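Local structure of N-acetylglucosaminidase (Paenibacillus barengoltzii, 6INX) at residues A[182-194]-A[198-212]. The protein probably hydrolyses the beta-1,4 linkages of N-acetylglucosamine-containing glycans, as a glycoside hydrolase of family 18. Residues are numbered along the deposited sequence; the frame is centred on the assembly and turned at random.
Sequences LMTYDMRGGFQTL and HTNLYTGTGDLFRIS
R188 reaches across to D207 and forms a salt bridge, with NE 2.8 Å from D207 OD2; the N-H direction makes the hydrogen bond weak. The R188 side chain runs extended from CG to NE (chi3 -180°), which carries the guanidinium to the backbone of 209-211. There R188 NH2 donates to I211 O on a lone pair at 2.8 Å, and to F209 O from above that carbonyl plane. Both oxygens lie at the edge of the guanidinium. N200 ND2 also donates to I211 O, at 3.3 Å. With an alanine here, buried D207 would probably lose its charge partner and F209 O this donor.

The backbone after strand 179-183 is tied to H198 and T199. D186 N donates to H198 ND1 in the ring plane, 2.9 Å away, and M187 N donates to H198 O. T199 OG1 donates to T184 O at 2.7 Å. Segment 182-194 starts at the end of strand 179-183 and runs into the long loop that leads, through 198-212, to helix 213-222 of the family 18 TIM barrel. D186 OD1 makes a salt bridge with R239 and a hydrogen bond with Y237, both beyond this loop.

Packing contacts surround these bonds. M187 CB makes an apolar contact with I211 CG2, and the bent end of M187 brings CE to within 3.4 Å of N200 OD1. The Q192 amide lies over one F209 face, 30° from parallel, with OE1 above the ring centre. L194 CD2 meets the edge of that ring, an apolar contact 3.9 Å from F209 CD2.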
loop_
_atom_site.group_PDB
_atom_site.type_symbol
_atom_site.label_atom_id
_atom_site.label_comp_id
_atom_site.label_asym_id
_atom_site.label_seq_id
_atom_site.Cartn_x
_atom_site.Cartn_y
_atom_site.Cartn_z
ATOM N N LEU A 182 9.578 10.162 12.289
ATOM C CA LEU A 182 8.803 9.466 11.274
ATOM C C LEU A 182 9.149 10.049 9.915
ATOM O O LEU A 182 8.955 11.247 9.667
ATOM C CB LEU A 182 7.301 9.582 11.538
ATOM C CG LEU A 182 6.800 9.141 12.904
ATOM C CD1 LEU A 182 5.278 9.261 12.940
ATOM C CD2 LEU A 182 7.272 7.727 13.184
ATOM N N MET A 183 9.656 9.202 9.027
ATOM C CA MET A 183 10.029 9.650 7.689
ATOM C C MET A 183 8.757 9.746 6.847
ATOM O O MET A 183 8.469 8.907 5.988
ATOM C CB MET A 183 11.053 8.703 7.080
ATOM C CG MET A 183 12.450 8.881 7.690
ATOM S SD MET A 183 13.699 7.839 6.916
ATOM C CE MET A 183 13.104 6.256 7.481
ATOM N N THR A 184 7.978 10.798 7.128
ATOM C CA THR A 184 6.726 11.054 6.404
ATOM C C THR A 184 7.009 11.773 5.078
ATOM O O THR A 184 6.500 12.857 4.777
ATOM C CB THR A 184 5.703 11.776 7.281
ATOM O OG1 THR A 184 6.256 13.000 7.784
ATOM C CG2 THR A 184 5.271 10.897 8.447
ATOM N N TYR A 185 7.854 11.122 4.284
ATOM C CA TYR A 185 8.203 11.525 2.933
ATOM C C TYR A 185 8.591 10.256 2.190
ATOM O O TYR A 185 8.797 9.202 2.800
ATOM C CB TYR A 185 9.293 12.616 2.888
ATOM C CG TYR A 185 10.488 12.442 3.798
ATOM C CD1 TYR A 185 11.443 11.473 3.552
ATOM C CD2 TYR A 185 10.671 13.273 4.901
ATOM C CE1 TYR A 185 12.551 11.329 4.377
ATOM C CE2 TYR A 185 11.788 13.144 5.727
ATOM C CZ TYR A 185 12.710 12.162 5.461
ATOM O OH TYR A 185 13.821 12.008 6.265
ATOM N N ASP A 186 8.684 10.355 0.863
ATOM C CA ASP A 186 8.781 9.161 0.003
ATOM C C ASP A 186 7.662 8.166 0.310
ATOM O O ASP A 186 7.824 6.958 0.111
ATOM C CB ASP A 186 10.134 8.438 0.106
ATOM C CG ASP A 186 11.308 9.326 -0.189
ATOM O OD1 ASP A 186 11.172 10.268 -0.990
ATOM O OD2 ASP A 186 12.389 9.060 0.392
ATOM N N MET A 187 6.525 8.656 0.820
ATOM C CA MET A 187 5.454 7.740 1.213
ATOM C C MET A 187 4.793 7.108 0.004
ATOM O O MET A 187 4.200 6.024 0.122
ATOM C CB MET A 187 4.413 8.448 2.081
ATOM C CG MET A 187 4.946 8.768 3.488
ATOM S SD MET A 187 3.736 9.445 4.636
ATOM C CE MET A 187 3.508 11.084 3.930
ATOM N N ARG A 188 4.877 7.788 -1.132
ATOM C CA ARG A 188 4.589 7.267 -2.456
ATOM C C ARG A 188 5.794 7.633 -3.300
ATOM O O ARG A 188 6.210 8.794 -3.312
ATOM C CB ARG A 188 3.342 7.936 -3.029
ATOM C CG ARG A 188 2.110 7.651 -2.186
ATOM C CD ARG A 188 0.940 8.578 -2.532
ATOM N NE ARG A 188 -0.195 8.244 -1.679
ATOM C CZ ARG A 188 -0.304 8.554 -0.386
ATOM N NH1 ARG A 188 0.661 9.226 0.235
ATOM N NH2 ARG A 188 -1.367 8.157 0.305
ATOM N N GLY A 189 6.378 6.647 -3.967
ATOM C CA GLY A 189 7.627 6.886 -4.658
ATOM C C GLY A 189 8.038 5.723 -5.535
ATOM O O GLY A 189 7.284 5.321 -6.423
ATOM N N GLY A 190 9.206 5.142 -5.260
ATOM C CA GLY A 190 9.825 4.223 -6.204
ATOM C C GLY A 190 9.183 2.851 -6.301
ATOM O O GLY A 190 9.579 2.069 -7.175
ATOM N N PHE A 191 8.217 2.535 -5.446
ATOM C CA PHE A 191 7.557 1.235 -5.505
ATOM C C PHE A 191 6.158 1.281 -6.106
ATOM O O PHE A 191 5.521 0.229 -6.223
ATOM C CB PHE A 191 7.496 0.597 -4.113
ATOM C CG PHE A 191 8.851 0.292 -3.537
ATOM C CD1 PHE A 191 9.640 -0.686 -4.104
ATOM C CD2 PHE A 191 9.344 1.007 -2.456
ATOM C CE1 PHE A 191 10.900 -0.974 -3.589
ATOM C CE2 PHE A 191 10.604 0.722 -1.943
ATOM C CZ PHE A 191 11.374 -0.269 -2.514
ATOM N N GLN A 192 5.662 2.450 -6.511
ATOM C CA GLN A 192 4.316 2.517 -7.064
ATOM C C GLN A 192 4.286 3.328 -8.352
ATOM O O GLN A 192 4.998 4.325 -8.502
ATOM C CB GLN A 192 3.290 3.043 -6.033
ATOM C CG GLN A 192 3.488 4.488 -5.630
ATOM C CD GLN A 192 2.478 4.911 -4.587
ATOM O OE1 GLN A 192 2.560 4.496 -3.426
ATOM N NE2 GLN A 192 1.493 5.717 -5.005
ATOM N N THR A 193 3.419 2.892 -9.269
ATOM C CA THR A 193 3.214 3.584 -10.531
ATOM C C THR A 193 1.999 4.497 -10.499
ATOM O O THR A 193 1.735 5.190 -11.486
ATOM C CB THR A 193 3.052 2.580 -11.674
ATOM O OG1 THR A 193 1.976 1.692 -11.359
ATOM C CG2 THR A 193 4.320 1.768 -11.883
ATOM N N LEU A 194 1.267 4.537 -9.387
ATOM C CA LEU A 194 0.158 5.472 -9.233
ATOM C C LEU A 194 0.687 6.779 -8.657
ATOM O O LEU A 194 1.425 6.769 -7.668
ATOM C CB LEU A 194 -0.875 4.895 -8.266
ATOM C CG LEU A 194 -2.175 5.695 -8.269
ATOM C CD1 LEU A 194 -2.935 5.466 -9.564
ATOM C CD2 LEU A 194 -3.036 5.296 -7.073
ATOM N N HIS A 198 3.805 12.566 -1.940
ATOM C CA HIS A 198 4.837 11.793 -1.256
ATOM C C HIS A 198 5.029 12.198 0.196
ATOM O O HIS A 198 5.608 11.427 0.971
ATOM C CB HIS A 198 6.144 11.761 -2.078
ATOM C CG HIS A 198 7.130 12.846 -1.753
ATOM N ND1 HIS A 198 8.186 12.655 -0.889
ATOM C CD2 HIS A 198 7.290 14.089 -2.269
ATOM C CE1 HIS A 198 8.923 13.751 -0.842
ATOM N NE2 HIS A 198 8.399 14.638 -1.670
ATOM N N THR A 199 4.540 13.372 0.584
ATOM C CA THR A 199 4.802 13.904 1.912
ATOM C C THR A 199 3.561 14.630 2.443
ATOM O O THR A 199 3.647 15.678 3.088
ATOM C CB THR A 199 6.108 14.707 1.911
ATOM O OG1 THR A 199 6.495 15.047 3.248
ATOM C CG2 THR A 199 6.029 15.956 1.025
ATOM N N ASN A 200 2.394 14.029 2.215
ATOM C CA ASN A 200 1.117 14.675 2.500
ATOM C C ASN A 200 0.736 14.622 3.976
ATOM O O ASN A 200 0.811 13.575 4.623
ATOM C CB ASN A 200 -0.008 14.022 1.687
ATOM C CG ASN A 200 -0.076 12.495 1.854
ATOM O OD1 ASN A 200 0.949 11.789 1.794
ATOM N ND2 ASN A 200 -1.298 11.972 2.036
ATOM N N LEU A 201 0.270 15.765 4.486
ATOM C CA LEU A 201 -0.223 15.829 5.853
ATOM C C LEU A 201 -1.414 14.895 6.072
ATOM O O LEU A 201 -1.440 14.130 7.041
ATOM C CB LEU A 201 -0.579 17.277 6.203
ATOM C CG LEU A 201 -1.085 17.466 7.630
ATOM C CD1 LEU A 201 -0.060 16.944 8.628
ATOM C CD2 LEU A 201 -1.382 18.939 7.892
ATOM N N TYR A 202 -2.435 14.960 5.203
ATOM C CA TYR A 202 -3.627 14.141 5.378
ATOM C C TYR A 202 -3.861 13.247 4.168
ATOM O O TYR A 202 -3.441 13.548 3.049
ATOM C CB TYR A 202 -4.896 14.992 5.580
ATOM C CG TYR A 202 -4.909 15.845 6.828
ATOM C CD1 TYR A 202 -5.075 15.293 8.086
ATOM C CD2 TYR A 202 -4.762 17.220 6.731
ATOM C CE1 TYR A 202 -5.092 16.100 9.223
ATOM C CE2 TYR A 202 -4.779 18.025 7.850
ATOM C CZ TYR A 202 -4.942 17.465 9.086
ATOM O OH TYR A 202 -4.957 18.285 10.197
ATOM N N THR A 203 -4.575 12.150 4.402
ATOM C CA THR A 203 -4.943 11.227 3.336
ATOM C C THR A 203 -6.091 11.809 2.519
ATOM O O THR A 203 -7.032 12.383 3.065
ATOM C CB THR A 203 -5.344 9.882 3.938
ATOM O OG1 THR A 203 -4.242 9.377 4.706
ATOM C CG2 THR A 203 -5.715 8.875 2.850
ATOM N N GLY A 204 -5.991 11.686 1.201
ATOM C CA GLY A 204 -6.987 12.233 0.300
ATOM C C GLY A 204 -7.980 11.208 -0.215
ATOM O O GLY A 204 -7.651 10.037 -0.405
ATOM N N THR A 205 -9.201 11.678 -0.475
ATOM C CA THR A 205 -10.232 10.823 -1.048
ATOM C C THR A 205 -9.847 10.410 -2.463
ATOM O O THR A 205 -9.339 11.211 -3.253
ATOM C CB THR A 205 -11.598 11.537 -1.044
ATOM O OG1 THR A 205 -12.619 10.645 -1.520
ATOM C CG2 THR A 205 -11.591 12.768 -1.941
ATOM N N GLY A 206 -10.075 9.137 -2.781
ATOM C CA GLY A 206 -9.794 8.644 -4.112
ATOM C C GLY A 206 -8.404 8.091 -4.334
ATOM O O GLY A 206 -8.105 7.678 -5.456
ATOM N N ASP A 207 -7.538 8.102 -3.323
ATOM C CA ASP A 207 -6.202 7.515 -3.406
ATOM C C ASP A 207 -6.268 6.055 -2.964
ATOM O O ASP A 207 -6.728 5.767 -1.859
ATOM C CB ASP A 207 -5.260 8.288 -2.478
ATOM C CG ASP A 207 -3.795 7.972 -2.727
ATOM O OD1 ASP A 207 -3.505 7.019 -3.477
ATOM O OD2 ASP A 207 -2.931 8.677 -2.151
ATOM N N LEU A 208 -5.800 5.133 -3.821
ATOM C CA LEU A 208 -5.753 3.724 -3.423
ATOM C C LEU A 208 -4.790 3.499 -2.266
ATOM O O LEU A 208 -4.950 2.541 -1.501
ATOM C CB LEU A 208 -5.332 2.839 -4.604
ATOM C CG LEU A 208 -6.313 2.748 -5.772
ATOM C CD1 LEU A 208 -5.714 1.898 -6.890
ATOM C CD2 LEU A 208 -7.662 2.191 -5.349
ATOM N N PHE A 209 -3.789 4.362 -2.122
ATOM C CA PHE A 209 -2.822 4.290 -1.038
ATOM C C PHE A 209 -3.272 5.258 0.045
ATOM O O PHE A 209 -3.672 6.386 -0.261
ATOM C CB PHE A 209 -1.437 4.646 -1.577
ATOM C CG PHE A 209 -0.937 3.665 -2.602
ATOM C CD1 PHE A 209 -0.182 2.568 -2.209
ATOM C CD2 PHE A 209 -1.236 3.818 -3.938
ATOM C CE1 PHE A 209 0.263 1.646 -3.146
ATOM C CE2 PHE A 209 -0.792 2.894 -4.884
ATOM C CZ PHE A 209 -0.034 1.816 -4.478
ATOM N N ARG A 210 -3.275 4.804 1.301
ATOM C CA ARG A 210 -3.984 5.509 2.366
ATOM C C ARG A 210 -3.071 6.180 3.390
ATOM O O ARG A 210 -3.574 6.722 4.377
ATOM C CB ARG A 210 -4.992 4.585 3.057
ATOM C CG ARG A 210 -5.920 3.831 2.090
ATOM C CD ARG A 210 -6.733 4.760 1.189
ATOM N NE ARG A 210 -7.672 5.577 1.944
ATOM C CZ ARG A 210 -8.172 6.730 1.510
ATOM N NH1 ARG A 210 -7.820 7.208 0.321
ATOM N NH2 ARG A 210 -9.013 7.407 2.285
ATOM N N ILE A 211 -1.759 6.177 3.178
ATOM C CA ILE A 211 -0.826 6.735 4.153
ATOM C C ILE A 211 -0.746 8.258 4.023
ATOM O O ILE A 211 -1.064 8.847 2.986
ATOM C CB ILE A 211 0.554 6.059 4.018
ATOM C CG1 ILE A 211 1.437 6.280 5.260
ATOM C CG2 ILE A 211 1.257 6.544 2.763
ATOM C CD1 ILE A 211 0.852 5.771 6.574
ATOM N N SER A 212 -0.321 8.895 5.114
ATOM C CA SER A 212 -0.177 10.340 5.239
ATOM C C SER A 212 0.548 10.572 6.559
ATOM O O SER A 212 0.729 9.640 7.344
ATOM C CB SER A 212 -1.540 11.049 5.245
ATOM O OG SER A 212 -2.302 10.671 6.382
HETATM O O HOH W 1 -1.112 7.292 -4.721
#